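Local coordinates for protein trypanothione-dependent glyoxalase I (Leishmania major, PDB 2C21) that belongs to the glyoxalase/bleomycin resistance protein/dioxygenase superfamily and binds nickel at sites shared between the two subunits of its dimer, at residues E76-G79 with H80-I83; V114-P117 with D118-I122. All coordinates share one frame; numbering follows the deposited sequence. Where two conformers were deposited one is given.

Interaction 1: residues E76-G79 with H80-I83. With NI (nickel (II) ion), chain H.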
# COMPACT_ATOMS: atom_id res chain seq x y z
N GLU A 76 -4.80 -7.71 -13.07
CA GLU A 76 -3.49 -8.27 -12.77
C GLU A 76 -2.44 -7.16 -12.78
O GLU A 76 -1.31 -7.38 -13.22
CB GLU A 76 -3.17 -9.38 -13.75
CG GLU A 76 -4.17 -10.55 -13.63
CD GLU A 76 -3.63 -11.87 -14.15
OE1 GLU A 76 -3.38 -11.98 -15.37
OE2 GLU A 76 -3.47 -12.81 -13.33
N ALA A 77 -2.84 -5.98 -12.28
CA ALA A 77 -1.97 -4.80 -12.22
C ALA A 77 -1.54 -4.60 -10.77
O ALA A 77 -0.36 -4.76 -10.45
CB ALA A 77 -2.69 -3.55 -12.77
N TYR A 78 -2.50 -4.26 -9.91
CA TYR A 78 -2.24 -4.14 -8.50
C TYR A 78 -1.72 -5.50 -7.96
O TYR A 78 -2.19 -6.57 -8.35
CB TYR A 78 -3.48 -3.69 -7.72
CG TYR A 78 -3.29 -3.82 -6.23
CD1 TYR A 78 -2.44 -2.96 -5.55
CD2 TYR A 78 -3.92 -4.84 -5.52
CE1 TYR A 78 -2.23 -3.09 -4.17
CE2 TYR A 78 -3.72 -4.98 -4.13
CZ TYR A 78 -2.87 -4.11 -3.48
OH TYR A 78 -2.69 -4.25 -2.14
N GLY A 79 -0.74 -5.43 -7.07
CA GLY A 79 -0.04 -6.61 -6.59
C GLY A 79 -0.58 -7.10 -5.28
O GLY A 79 -1.38 -8.04 -5.23
N HIS A 80 -0.16 -6.43 -4.22
CA HIS A 80 -0.51 -6.83 -2.86
C HIS A 80 0.00 -5.81 -1.86
O HIS A 80 0.73 -4.90 -2.22
CB HIS A 80 0.14 -8.17 -2.52
CG HIS A 80 1.63 -8.18 -2.68
ND1 HIS A 80 2.26 -8.72 -3.78
CD2 HIS A 80 2.62 -7.72 -1.88
CE1 HIS A 80 3.57 -8.59 -3.64
NE2 HIS A 80 3.81 -7.99 -2.49
N ILE A 81 -0.38 -6.02 -0.60
CA ILE A 81 0.32 -5.47 0.54
C ILE A 81 1.08 -6.62 1.25
O ILE A 81 0.64 -7.77 1.24
CB ILE A 81 -0.60 -4.75 1.57
CG1 ILE A 81 -1.63 -5.71 2.18
CG2 ILE A 81 -1.25 -3.49 0.95
CD1 ILE A 81 -2.31 -5.17 3.43
N ALA A 82 2.22 -6.27 1.83
CA ALA A 82 3.06 -7.22 2.54
C ALA A 82 3.09 -6.83 3.99
O ALA A 82 3.22 -5.64 4.31
CB ALA A 82 4.46 -7.21 1.96
N ILE A 83 3.00 -7.83 4.85
CA ILE A 83 2.99 -7.64 6.29
C ILE A 83 4.11 -8.49 6.88
O ILE A 83 4.19 -9.67 6.59
CB ILE A 83 1.61 -8.03 6.88
CG1 ILE A 83 0.51 -7.11 6.29
CG2 ILE A 83 1.65 -8.01 8.42
CD1 ILE A 83 -0.90 -7.50 6.70
NI NI H . 5.97 -8.04 -1.96
O HOH W 1 0.96 -10.07 -5.82
O HOH W 2 7.74 -8.83 -1.89

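Interaction 2: residues V114-P117 with D118-I122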
# COMPACT_ATOMS: atom_id res chain seq x y z
N VAL A 114 -1.84 -15.20 1.18
CA VAL A 114 -3.22 -15.49 1.56
C VAL A 114 -4.16 -14.50 0.86
O VAL A 114 -3.72 -13.46 0.36
CB VAL A 114 -3.41 -15.44 3.10
CG1 VAL A 114 -2.38 -16.34 3.79
CG2 VAL A 114 -3.35 -14.00 3.64
N VAL A 115 -5.45 -14.84 0.82
CA VAL A 115 -6.43 -14.06 0.08
C VAL A 115 -7.49 -13.51 1.02
O VAL A 115 -8.04 -14.25 1.84
CB VAL A 115 -7.07 -14.90 -1.04
CG1 VAL A 115 -7.88 -14.01 -1.99
CG2 VAL A 115 -5.99 -15.66 -1.81
N ASP A 116 -7.77 -12.20 0.93
CA ASP A 116 -8.75 -11.58 1.80
C ASP A 116 -10.16 -11.85 1.27
O ASP A 116 -10.31 -12.42 0.19
CB ASP A 116 -8.40 -10.08 2.04
CG ASP A 116 -9.05 -9.12 1.07
OD1 ASP A 116 -9.60 -9.53 0.01
OD2 ASP A 116 -9.00 -7.90 1.40
N PRO A 117 -11.20 -11.47 2.05
CA PRO A 117 -12.56 -11.85 1.65
C PRO A 117 -13.03 -11.34 0.28
O PRO A 117 -13.94 -11.94 -0.31
CB PRO A 117 -13.41 -11.30 2.79
CG PRO A 117 -12.46 -11.30 3.97
CD PRO A 117 -11.21 -10.75 3.33
N ASP A 118 -12.40 -10.28 -0.23
CA ASP A 118 -12.73 -9.74 -1.55
C ASP A 118 -11.84 -10.24 -2.68
O ASP A 118 -12.08 -9.90 -3.84
CB ASP A 118 -12.70 -8.22 -1.54
CG ASP A 118 -13.80 -7.62 -0.72
OD1 ASP A 118 -14.94 -7.52 -1.21
OD2 ASP A 118 -13.52 -7.26 0.44
N GLY A 119 -10.81 -11.03 -2.37
CA GLY A 119 -9.91 -11.56 -3.39
C GLY A 119 -8.58 -10.84 -3.54
O GLY A 119 -7.79 -11.16 -4.44
N TYR A 120 -8.31 -9.86 -2.68
CA TYR A 120 -7.02 -9.19 -2.69
C TYR A 120 -5.97 -10.12 -2.07
O TYR A 120 -6.27 -10.90 -1.13
CB TYR A 120 -7.05 -7.88 -1.88
CG TYR A 120 -7.95 -6.80 -2.44
CD1 TYR A 120 -7.52 -5.97 -3.47
CD2 TYR A 120 -9.22 -6.60 -1.91
CE1 TYR A 120 -8.35 -4.97 -4.00
CE2 TYR A 120 -10.06 -5.60 -2.42
CZ TYR A 120 -9.62 -4.79 -3.46
OH TYR A 120 -10.45 -3.80 -3.96
N TYR A 121 -4.75 -10.02 -2.58
CA TYR A 121 -3.63 -10.79 -2.05
C TYR A 121 -2.87 -10.08 -0.95
O TYR A 121 -2.65 -8.87 -0.99
CB TYR A 121 -2.67 -11.16 -3.18
CG TYR A 121 -3.26 -12.16 -4.13
CD1 TYR A 121 -3.76 -11.78 -5.36
CD2 TYR A 121 -3.33 -13.50 -3.77
CE1 TYR A 121 -4.30 -12.74 -6.24
CE2 TYR A 121 -3.87 -14.45 -4.63
CZ TYR A 121 -4.36 -14.07 -5.85
OH TYR A 121 -4.89 -15.02 -6.69
N ILE A 122 -2.49 -10.86 0.06
CA ILE A 122 -1.64 -10.36 1.13
C ILE A 122 -0.41 -11.26 1.23
O ILE A 122 -0.53 -12.49 1.31
CB ILE A 122 -2.40 -10.32 2.46
CG1 ILE A 122 -3.48 -9.24 2.41
CG2 ILE A 122 -1.46 -10.09 3.64
CD1 ILE A 122 -4.73 -9.63 3.10
O HOH W 3 -11.56 -7.51 2.19

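Interaction 1: residues E76-G79 with H80-I83
The Tyr78 ring lies over the backbone of His80. The phenol has its CG trans to the backbone N (chi1 169°), which lays the ring forward along the strand with one face on the His80 main chain. The amide sits off-centre, toward the rim, with His80 N 3.6 Å from Tyr78 CZ. Beyond it the hydroxyl presses on the next peptide, Tyr78 OH lying 3.1 Å from His80 C. The His80 imidazole takes a different course, its CG set between the backbone N and the carbonyl carbon (chi1 56°). His80 NE2 binds the nickel at 2.2 Å, and water 2 also binds it, 1.9 Å from the metal. At the other ring nitrogen, His80 ND1 donates to water 1 at 2.8 Å, the water lying in the ring plane at its edge. The same water gives a weak bond to Gly79 O, 3.2 Å away, a second-shell link that may help to fix the rotation of the imidazole. Glu123 of the same chain, with His11 and Glu62 of the second subunit, supplies the other nickel ligands.

This is the first strand of the second beta-alpha-beta-beta-beta module of the glyoxalase fold. It is also the edge at which the sheet continues into the second subunit, through an antiparallel ladder that includes Tyr78, His80, Ile81 and Ala82.

At Ile81 the amide comes within 3.3 Å of Tyr78 OH, but the angle is too poor for a hydrogen bond. The Ile81 methyl CG2 lies beside its own backbone N, and from there it meets Tyr78 OH at 3.5 Å, a contact of carbon with the hydroxyl oxygen. The Ile81 side chain also packs on Ile122.

Interaction 2: residues V114-P117 with D118-I122
Asp116 and Tyr120 lie side by side and point the same way, the carboxylate turned 86° against the phenol ring and Asp116 CG at the ring edge, in its plane. The closest touch there is Asp116 OD1 to Tyr120 CD2, 3.5 Å. That same oxygen is gripped by two amides from opposite faces of the carboxylate: Asp118 N at 2.9 Å, closing an Asx turn, and Tyr120 N at 3.0 Å. Chi1 of Asp116, 92°, is displaced from the staggered value, and the two bonds may pay for it.

The backbone beneath is a type I turn with a G1 bulge. Gly119 N bonds to Asp116 O, and Asp116 N to Tyr120 O at 2.9 Å, with Gly119 at a positive phi (101°). Val115 CG1 packs tightly on Gly119 CA, 3.5 Å away.

Further along the hairpin, Val115 and Tyr121 run alongside each other as a non-hydrogen-bonded pair, Val115 CG2 meeting Tyr121 CE2 at 3.7 Å. On the other face of the sheet Val114 and Ile122, a hydrogen-bonded pair, slant across each other, with Val114 CG2 4.0 Å from Ile122 CB.

Asp118 turns its carboxylate to Arg21 in a salt bridge and to the Gly17 amide, while Asp116 OD2 takes a hydrogen bond with Tyr26 OH. Water 3 links the two carboxylates, donating to Asp118 OD2 and weakly to Asp116 OD2. With so many donors around them, both aspartates are probably held ionised despite lying close together.

Overall arrangement
Interaction 1 lies on strand 78-85, whose parallel neighbour 121-126 is the second strand of the hairpin turned by interaction 2; the centres of the two contacts are about 10 Å apart. They meet directly: His80 CB packs on Tyr121 O at 3.3 Å, and the rings of the two contacts touch where Tyr78 CE2 lies 4.0 Å from Tyr120 CD1. Interaction 1 carries a nickel ligand itself. Interaction 2 carries none, but the hairpin it closes leads straight into Glu123, the other ligand from this chain, and the Tyr121 side chain is about 9 Å from a bound nickel. Tyr120 also packs on Ala77 of the second subunit, bringing the turn of 114-122 to the dimer interface.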